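PDB 6LBK: Poly(A) RNA polymerase GLD2 from Rattus norvegicus, which probably adds successive AMP units from ATP to the 3' ends of selected cytoplasmic mRNAs and a single nucleotide to certain microRNAs. Local coordinates for residues S147-R152 against D167-V172; H133-V138 against L176-T181. The protein carries 1 engineered substitution. All blocks are in the same frame, centred on the assembly; numbering follows the deposited sequence.

Overall arrangement
Contacts 1 and 2 both reach the five-stranded sheet of the palm domain but differ in burial, their centres about 19 Å apart. Contact 1 is partly buried, with three of its seven touching residues exposed: a turn after strand 162-167 meets the start of edge strand 150-156 through a backbone hydrogen bond, a long salt bridge and the K168 chain packed against Y149 and E151. Contact 2 is a core contact, where helix 128-144 packs on inner strand 172-178 through aliphatic side chains, with no hydrogen bond between 133-138 and 176-181. In sequence, contact 1 is nested inside the loop that contact 2 closes, and helix 128-144 leads into strand 150-156.

Contact 1: S147-R152 against D167-V172; sequences SGYIER and DKVSCV
K168 lies against residues G148 to E151, and its side chain meets them along its whole length. The backbone is tied first: K168 N donates to Y149 O at 3.1 Å, with an N-H...O angle of 161°, approaching from above the carbonyl plane. CB stays beside that acceptor, 3.7 Å from Y149 O. CG, placed anti to the lysine's own carbonyl carbon (chi1 -72°), reaches E151 CG at 3.4 Å, where the lysine chain passes crosswise over the glutamate. CD continues over the same methylene, 3.5 Å from E151 CG, and also touches Y149 CA. Bends at the third and fourth torsions then carry CE to within 3.4 Å of G148 O and leave NZ 3.7 Å from E151 OE2, a long salt bridge. The other carboxylate oxygen of E151 pairs with R166, so two cations share this group. All this happens at the edge of the palm sheet of a nucleotidyltransferase: I150 and D167 form an antiparallel, non-hydrogen-bonded pair (CA-CA 5.0 Å) that joins outermost strand 150-156 to strand 162-167. Beyond the pair the chain turns toward strand 172-178, and D167 shapes that turn as an Asx motif, its OD2 gripped by both the backbone N and the hydroxyl of S170. Its OD1 lies in the plane of the Y149 ring, at the edge, 4.0 Å from CD2, with the carboxylate turned 85° to the ring. V169 CG2 touches Y149 CB, while Y149 OH is hydrogen-bonded to E83 of helix 67-85.

Contact 2: H133-V138 against L176-T181; sequences HILTLV and LNVNNT
V178 turns both methyls to the helix, CG2 chiefly to L135 and CG1 to I134. CG2 lies 3.7 Å from L135 CD1 and 3.8 Å from L135 CB, the two side chains alongside each other and pointing contrary ways. The other methyl, CG1, is 4.0 Å from I134 CG2, and here the isoleucine runs across the valine. With CG of L135 anti to the backbone N (chi1 -166°), the branch is carried toward the strand, and the second torsion sets CD1 against L176 CD2 at 3.7 Å. V138, one helical turn on from I134, adds a looser approach, its CG1 lying 4.5 Å from the same L176 methyl. With an alanine at V178 both methyls go, which would probably leave I134 CG2 without its contact on this strand, L135 CD1 with L176 alone of its two, and a gap opened between helix and strand. N177, still in the strand, accepts at OD1 from N180 N (3.3 Å) in an Asx motif where the chain leaves the strand, while N179 OD1 is held by the backbone N of V116. The short axes of helix 133-138 and strand 176-178 approach to 8.2 Å and run at 143°, closer to antiparallel than to perpendicular. Strand 110-116, which carries D111, a probable ligand of the catalytic magnesium, lies alongside strand 172-178 in parallel, and its L114 and V116 extend the apolar surface on which helix 128-144 rests.

Contact 1: S147-R152 against D167-V172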
loop_
_atom_site.group_PDB
_atom_site.type_symbol
_atom_site.label_atom_id
_atom_site.label_comp_id
_atom_site.label_asym_id
_atom_site.label_seq_id
_atom_site.Cartn_x
_atom_site.Cartn_y
_atom_site.Cartn_z
ATOM N N SER A 147 -2.801 -28.730 -6.432
ATOM C CA SER A 147 -1.487 -28.690 -7.064
ATOM C C SER A 147 -1.525 -28.567 -8.586
ATOM O O SER A 147 -0.484 -28.263 -9.182
ATOM C CB SER A 147 -0.709 -29.942 -6.673
ATOM O OG SER A 147 -1.279 -31.098 -7.258
ATOM N N GLY A 148 -2.678 -28.781 -9.230
ATOM C CA GLY A 148 -2.735 -28.693 -10.683
ATOM C C GLY A 148 -2.558 -27.287 -11.235
ATOM O O GLY A 148 -2.073 -27.114 -12.359
ATOM N N TYR A 149 -2.937 -26.268 -10.464
ATOM C CA TYR A 149 -2.842 -24.905 -10.967
ATOM C C TYR A 149 -2.358 -23.928 -9.903
ATOM O O TYR A 149 -2.463 -22.710 -10.099
ATOM C CB TYR A 149 -4.196 -24.453 -11.510
ATOM C CG TYR A 149 -5.275 -24.361 -10.463
ATOM C CD1 TYR A 149 -5.977 -25.481 -10.056
ATOM C CD2 TYR A 149 -5.593 -23.137 -9.887
ATOM C CE1 TYR A 149 -6.967 -25.390 -9.102
ATOM C CE2 TYR A 149 -6.581 -23.034 -8.937
ATOM C CZ TYR A 149 -7.272 -24.162 -8.555
ATOM O OH TYR A 149 -8.259 -24.045 -7.610
ATOM N N ILE A 150 -1.841 -24.419 -8.785
ATOM C CA ILE A 150 -1.368 -23.590 -7.692
ATOM C C ILE A 150 0.054 -24.043 -7.374
ATOM O O ILE A 150 0.250 -25.127 -6.806
ATOM C CB ILE A 150 -2.287 -23.705 -6.473
ATOM C CG1 ILE A 150 -3.596 -22.994 -6.764
ATOM C CG2 ILE A 150 -1.673 -23.096 -5.243
ATOM C CD1 ILE A 150 -4.443 -22.866 -5.550
ATOM N N GLU A 151 1.044 -23.227 -7.756
ATOM C CA GLU A 151 2.454 -23.586 -7.663
ATOM C C GLU A 151 3.054 -23.157 -6.340
ATOM O O GLU A 151 2.759 -22.066 -5.835
ATOM C CB GLU A 151 3.281 -22.966 -8.788
ATOM C CG GLU A 151 3.382 -23.804 -10.037
ATOM C CD GLU A 151 4.404 -23.260 -11.029
ATOM O OE1 GLU A 151 5.075 -22.247 -10.708
ATOM O OE2 GLU A 151 4.542 -23.849 -12.125
ATOM N N ARG A 152 3.913 -24.016 -5.792
ATOM C CA ARG A 152 4.807 -23.720 -4.676
ATOM C C ARG A 152 4.127 -22.962 -3.516
ATOM O O ARG A 152 4.573 -21.868 -3.160
ATOM C CB ARG A 152 6.012 -22.939 -5.189
ATOM C CG ARG A 152 6.912 -23.704 -6.136
ATOM C CD ARG A 152 8.109 -22.843 -6.534
ATOM N NE ARG A 152 9.126 -23.596 -7.261
ATOM C CZ ARG A 152 10.295 -23.092 -7.655
ATOM N NH1 ARG A 152 10.603 -21.827 -7.400
ATOM N NH2 ARG A 152 11.159 -23.856 -8.306
ATOM N N ASP A 167 -0.278 -18.562 -8.909
ATOM C CA ASP A 167 -1.327 -19.069 -9.772
ATOM C C ASP A 167 -0.741 -19.284 -11.158
ATOM O O ASP A 167 -0.249 -18.335 -11.789
ATOM C CB ASP A 167 -2.497 -18.086 -9.821
ATOM C CG ASP A 167 -3.560 -18.475 -10.860
ATOM O OD1 ASP A 167 -4.046 -19.640 -10.890
ATOM O OD2 ASP A 167 -3.893 -17.594 -11.687
ATOM N N LYS A 168 -0.760 -20.547 -11.602
ATOM C CA LYS A 168 -0.287 -20.928 -12.928
ATOM C C LYS A 168 -1.238 -20.469 -14.018
ATOM O O LYS A 168 -0.854 -20.443 -15.190
ATOM C CB LYS A 168 -0.165 -22.440 -13.036
ATOM C CG LYS A 168 0.963 -23.062 -12.283
ATOM C CD LYS A 168 0.695 -24.553 -12.084
ATOM C CE LYS A 168 0.531 -25.265 -13.415
ATOM N NZ LYS A 168 1.819 -25.240 -14.173
ATOM N N VAL A 169 -2.476 -20.129 -13.657
ATOM C CA VAL A 169 -3.453 -19.688 -14.640
ATOM C C VAL A 169 -3.150 -18.266 -15.087
ATOM O O VAL A 169 -3.066 -17.987 -16.288
ATOM C CB VAL A 169 -4.874 -19.810 -14.059
ATOM C CG1 VAL A 169 -5.896 -19.377 -15.087
ATOM C CG2 VAL A 169 -5.143 -21.238 -13.595
ATOM N N SER A 170 -3.023 -17.339 -14.132
ATOM C CA SER A 170 -2.629 -15.962 -14.419
ATOM C C SER A 170 -1.118 -15.732 -14.380
ATOM O O SER A 170 -0.672 -14.654 -14.787
ATOM C CB SER A 170 -3.279 -14.987 -13.432
ATOM O OG SER A 170 -2.901 -15.273 -12.101
ATOM N N CYS A 171 -0.332 -16.714 -13.911
ATOM C CA CYS A 171 1.107 -16.571 -13.647
ATOM C C CYS A 171 1.396 -15.522 -12.569
ATOM O O CYS A 171 2.445 -14.879 -12.598
ATOM C CB CYS A 171 1.896 -16.215 -14.917
ATOM S SG CYS A 171 2.191 -17.513 -16.127
ATOM N N VAL A 172 0.490 -15.339 -11.604
ATOM C CA VAL A 172 0.557 -14.213 -10.663
ATOM C C VAL A 172 0.824 -14.734 -9.255
ATOM O O VAL A 172 0.272 -15.764 -8.838
ATOM C CB VAL A 172 -0.723 -13.336 -10.695
ATOM C CG1 VAL A 172 -0.905 -12.547 -9.417
ATOM C CG2 VAL A 172 -0.681 -12.363 -11.861
#

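Contact 2: H133-V138 against L176-T181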
loop_
_atom_site.group_PDB
_atom_site.type_symbol
_atom_site.label_atom_id
_atom_site.label_comp_id
_atom_site.label_asym_id
_atom_site.label_seq_id
_atom_site.Cartn_x
_atom_site.Cartn_y
_atom_site.Cartn_z
ATOM N N HIS A 133 -4.699 -22.403 12.536
ATOM C CA HIS A 133 -5.221 -23.715 12.143
ATOM C C HIS A 133 -5.849 -23.659 10.757
ATOM O O HIS A 133 -5.623 -24.541 9.918
ATOM C CB HIS A 133 -6.289 -24.198 13.132
ATOM C CG HIS A 133 -5.755 -24.900 14.340
ATOM N ND1 HIS A 133 -6.561 -25.654 15.167
ATOM C CD2 HIS A 133 -4.514 -24.945 14.880
ATOM C CE1 HIS A 133 -5.837 -26.148 16.156
ATOM N NE2 HIS A 133 -4.592 -25.732 16.006
ATOM N N ILE A 134 -6.605 -22.599 10.485
ATOM C CA ILE A 134 -7.212 -22.435 9.170
ATOM C C ILE A 134 -6.159 -22.208 8.095
ATOM O O ILE A 134 -6.268 -22.762 6.997
ATOM C CB ILE A 134 -8.260 -21.317 9.195
ATOM C CG1 ILE A 134 -9.343 -21.648 10.222
ATOM C CG2 ILE A 134 -8.833 -21.087 7.805
ATOM C CD1 ILE A 134 -9.986 -20.402 10.771
ATOM N N LEU A 135 -5.156 -21.355 8.351
ATOM C CA LEU A 135 -4.163 -21.108 7.311
ATOM C C LEU A 135 -3.402 -22.379 6.974
ATOM O O LEU A 135 -3.131 -22.660 5.799
ATOM C CB LEU A 135 -3.188 -20.011 7.724
ATOM C CG LEU A 135 -2.354 -19.503 6.546
ATOM C CD1 LEU A 135 -3.242 -19.032 5.439
ATOM C CD2 LEU A 135 -1.474 -18.366 6.994
ATOM N N THR A 136 -3.088 -23.191 7.980
ATOM C CA THR A 136 -2.368 -24.415 7.669
ATOM C C THR A 136 -3.279 -25.412 6.947
ATOM O O THR A 136 -2.817 -26.118 6.039
ATOM C CB THR A 136 -1.715 -24.992 8.933
ATOM O OG1 THR A 136 -1.027 -26.208 8.615
ATOM C CG2 THR A 136 -2.713 -25.257 10.028
ATOM N N LEU A 137 -4.578 -25.475 7.305
ATOM C CA LEU A 137 -5.512 -26.331 6.558
ATOM C C LEU A 137 -5.643 -25.887 5.103
ATOM O O LEU A 137 -5.610 -26.712 4.179
ATOM C CB LEU A 137 -6.891 -26.355 7.229
ATOM C CG LEU A 137 -7.181 -27.603 8.075
ATOM C CD1 LEU A 137 -8.476 -27.456 8.859
ATOM C CD2 LEU A 137 -7.224 -28.851 7.204
ATOM N N VAL A 138 -5.830 -24.587 4.881
ATOM C CA VAL A 138 -5.893 -24.076 3.520
ATOM C C VAL A 138 -4.620 -24.437 2.776
ATOM O O VAL A 138 -4.654 -24.792 1.592
ATOM C CB VAL A 138 -6.122 -22.557 3.528
ATOM C CG1 VAL A 138 -6.004 -22.014 2.119
ATOM C CG2 VAL A 138 -7.472 -22.209 4.148
ATOM N N LEU A 176 -2.114 -14.960 0.829
ATOM C CA LEU A 176 -3.400 -15.167 1.473
ATOM C C LEU A 176 -3.197 -15.186 2.977
ATOM O O LEU A 176 -2.305 -15.882 3.471
ATOM C CB LEU A 176 -4.038 -16.476 0.983
ATOM C CG LEU A 176 -5.434 -16.812 1.505
ATOM C CD1 LEU A 176 -6.182 -17.588 0.446
ATOM C CD2 LEU A 176 -5.362 -17.630 2.782
ATOM N N ASN A 177 -4.007 -14.419 3.700
ATOM C CA ASN A 177 -4.013 -14.478 5.154
ATOM C C ASN A 177 -5.409 -14.849 5.614
ATOM O O ASN A 177 -6.357 -14.866 4.828
ATOM C CB ASN A 177 -3.551 -13.156 5.787
ATOM C CG ASN A 177 -4.551 -12.044 5.617
ATOM O OD1 ASN A 177 -5.632 -12.061 6.211
ATOM N ND2 ASN A 177 -4.193 -11.049 4.801
ATOM N N VAL A 178 -5.543 -15.138 6.905
ATOM C CA VAL A 178 -6.827 -15.542 7.466
ATOM C C VAL A 178 -7.290 -14.513 8.477
ATOM O O VAL A 178 -6.624 -14.293 9.496
ATOM C CB VAL A 178 -6.773 -16.925 8.117
ATOM C CG1 VAL A 178 -8.146 -17.263 8.609
ATOM C CG2 VAL A 178 -6.316 -17.924 7.121
ATOM N N ASN A 179 -8.429 -13.885 8.183
ATOM C CA ASN A 179 -9.206 -13.089 9.123
ATOM C C ASN A 179 -8.560 -11.764 9.487
ATOM O O ASN A 179 -8.979 -11.122 10.458
ATOM C CB ASN A 179 -9.527 -13.887 10.385
ATOM C CG ASN A 179 -10.694 -14.803 10.175
ATOM O OD1 ASN A 179 -11.712 -14.401 9.606
ATOM N ND2 ASN A 179 -10.530 -16.054 10.538
ATOM N N ASN A 180 -7.566 -11.304 8.731
ATOM C CA ASN A 180 -7.043 -9.960 8.975
ATOM C C ASN A 180 -7.950 -8.945 8.284
ATOM O O ASN A 180 -7.648 -8.405 7.216
ATOM C CB ASN A 180 -5.604 -9.807 8.527
ATOM C CG ASN A 180 -5.036 -8.497 8.985
ATOM O OD1 ASN A 180 -5.207 -8.123 10.139
ATOM N ND2 ASN A 180 -4.406 -7.768 8.083
ATOM N N THR A 181 -9.103 -8.703 8.906
ATOM C CA THR A 181 -10.153 -7.919 8.276
ATOM C C THR A 181 -9.791 -6.448 8.123
ATOM O O THR A 181 -10.340 -5.785 7.232
ATOM C CB THR A 181 -11.440 -8.078 9.080
ATOM O OG1 THR A 181 -11.192 -7.729 10.449
ATOM C CG2 THR A 181 -11.895 -9.513 9.014
#